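Long-range contact in dihydrodipicolinate synthase (PDB 3E96), which probably catalyses the aldolase-like condensation of pyruvate with aspartate semialdehyde that yields 4-hydroxy-tetrahydrodipicolinate: residues E13-I18 / G214-L219. Sequence-based numbering, arbitrary orientation.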
loop_
_atom_site.group_PDB
_atom_site.type_symbol
_atom_site.label_atom_id
_atom_site.label_comp_id
_atom_site.label_asym_id
_atom_site.label_seq_id
_atom_site.Cartn_x
_atom_site.Cartn_y
_atom_site.Cartn_z
ATOM N N GLU B 13 15.323 11.482 19.451
ATOM C CA GLU B 13 14.383 12.480 19.959
ATOM C C GLU B 13 14.837 13.834 19.427
ATOM O O GLU B 13 15.401 14.663 20.147
ATOM C CB GLU B 13 14.369 12.468 21.490
ATOM C CG GLU B 13 13.982 11.107 22.059
ATOM C CD GLU B 13 13.872 11.105 23.571
ATOM O OE1 GLU B 13 14.625 11.856 24.222
ATOM O OE2 GLU B 13 13.043 10.341 24.105
ATOM N N THR B 14 14.587 14.037 18.139
ATOM C CA THR B 14 14.975 15.256 17.448
ATOM C C THR B 14 14.203 15.243 16.129
ATOM O O THR B 14 13.200 14.544 16.010
ATOM C CB THR B 14 16.503 15.245 17.174
ATOM O OG1 THR B 14 16.897 16.469 16.546
ATOM C CG2 THR B 14 16.874 14.065 16.273
ATOM N N ILE B 15 14.660 16.010 15.148
ATOM C CA ILE B 15 13.999 16.041 13.846
ATOM C C ILE B 15 14.536 14.915 12.962
ATOM O O ILE B 15 15.749 14.767 12.810
ATOM C CB ILE B 15 14.274 17.369 13.091
ATOM C CG1 ILE B 15 13.669 18.555 13.845
ATOM C CG2 ILE B 15 13.705 17.291 11.674
ATOM C CD1 ILE B 15 14.182 19.901 13.344
ATOM N N SER B 16 13.637 14.117 12.395
ATOM C CA SER B 16 14.038 13.060 11.475
ATOM C C SER B 16 13.695 13.603 10.095
ATOM O O SER B 16 12.521 13.673 9.726
ATOM C CB SER B 16 13.257 11.767 11.732
ATOM O OG SER B 16 13.773 11.074 12.854
ATOM N N GLY B 17 14.720 14.019 9.353
ATOM C CA GLY B 17 14.498 14.559 8.022
ATOM C C GLY B 17 14.309 13.452 7.006
ATOM O O GLY B 17 15.104 12.510 6.959
ATOM N N ILE B 18 13.257 13.561 6.196
ATOM C CA ILE B 18 12.967 12.552 5.180
ATOM C C ILE B 18 13.282 13.190 3.840
ATOM O O ILE B 18 12.536 14.040 3.360
ATOM C CB ILE B 18 11.478 12.142 5.177
ATOM C CG1 ILE B 18 10.938 12.062 6.611
ATOM C CG2 ILE B 18 11.322 10.802 4.460
ATOM C CD1 ILE B 18 11.675 11.105 7.513
ATOM N N GLY B 214 9.381 16.886 6.125
ATOM C CA GLY B 214 9.656 16.861 4.700
ATOM C C GLY B 214 10.082 18.277 4.351
ATOM O O GLY B 214 10.742 18.533 3.345
ATOM N N LEU B 215 9.693 19.212 5.209
ATOM C CA LEU B 215 10.026 20.617 5.023
ATOM C C LEU B 215 11.542 20.838 4.974
ATOM O O LEU B 215 12.016 21.762 4.308
ATOM C CB LEU B 215 9.412 21.451 6.159
ATOM C CG LEU B 215 9.686 22.958 6.198
ATOM C CD1 LEU B 215 9.192 23.606 4.916
ATOM C CD2 LEU B 215 8.981 23.574 7.400
ATOM N N VAL B 216 12.303 19.990 5.663
ATOM C CA VAL B 216 13.759 20.134 5.678
ATOM C C VAL B 216 14.389 20.049 4.287
ATOM O O VAL B 216 15.524 20.485 4.096
ATOM C CB VAL B 216 14.440 19.080 6.585
ATOM C CG1 VAL B 216 14.017 19.289 8.036
ATOM C CG2 VAL B 216 14.087 17.680 6.118
ATOM N N ASN B 217 13.660 19.492 3.320
ATOM C CA ASN B 217 14.188 19.387 1.960
ATOM C C ASN B 217 14.422 20.749 1.320
ATOM O O ASN B 217 15.256 20.877 0.424
ATOM C CB ASN B 217 13.251 18.576 1.061
ATOM C CG ASN B 217 13.312 17.089 1.346
ATOM O OD1 ASN B 217 12.442 16.533 2.027
ATOM N ND2 ASN B 217 14.346 16.439 0.838
ATOM N N LEU B 218 13.680 21.762 1.761
ATOM C CA LEU B 218 13.842 23.098 1.203
ATOM C C LEU B 218 14.195 24.162 2.237
ATOM O O LEU B 218 14.972 25.071 1.945
ATOM C CB LEU B 218 12.578 23.534 0.450
ATOM C CG LEU B 218 11.232 23.529 1.187
ATOM C CD1 LEU B 218 10.274 24.503 0.510
ATOM C CD2 LEU B 218 10.652 22.110 1.199
ATOM N N LEU B 219 13.637 24.045 3.440
ATOM C CA LEU B 219 13.865 25.032 4.495
ATOM C C LEU B 219 14.107 24.384 5.854
ATOM O O LEU B 219 13.298 24.522 6.771
ATOM C CB LEU B 219 12.652 25.960 4.582
ATOM C CG LEU B 219 12.322 26.715 3.290
ATOM C CD1 LEU B 219 10.899 27.250 3.324
ATOM C CD2 LEU B 219 13.326 27.846 3.115
#
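The seam that closes the TIM barrel brings Ile15 and Gly17 of the first strand, 15-17, and Ile18 just after it, against Val216 and Asn217. The latter two lie in the short 3-10 turn that follows the last strand, 210-213. Val216 is the main apolar link. Its CG2 packs 3.7 Å from Gly17 CA, close over the strand backbone. The other branch, CG1, lies 4.2 Å from Ile15 CG2, and the two side chains run alongside each other, pointing in opposite senses. Ile15 brings this methyl to the contact with CG2 anti to its backbone N, while CG1 sits beside that N.

Strands 15-17 and 210-213 are parallel neighbours in the eight-stranded barrel. Ser16 bonds through its backbone to Phe211 and Ser213. The 215-217 turn follows closely on strand 210-213, so it lies beside the end of the first strand. Gly17 bonds through its backbone to Val49 and Val51 of the next strand region. Leu215 O accepts from both Leu218 N and Leu219 N as the chain passes into helix 220-231. Val216 also reaches Ala223 of that helix and Ile42 of helix 32-43.

The end of the Asn217 side chain comes close to Ile18, with CG 3.7 Å from Ile18 O. An alanine here would remove the amide and is likely to leave a gap between Ile18 O and the side chains of Thr38 and Ile264. The end of the Ile18 side chain lies near Thr56, a predicted pyruvate-binding residue, and Lys167, the predicted Schiff-base lysine.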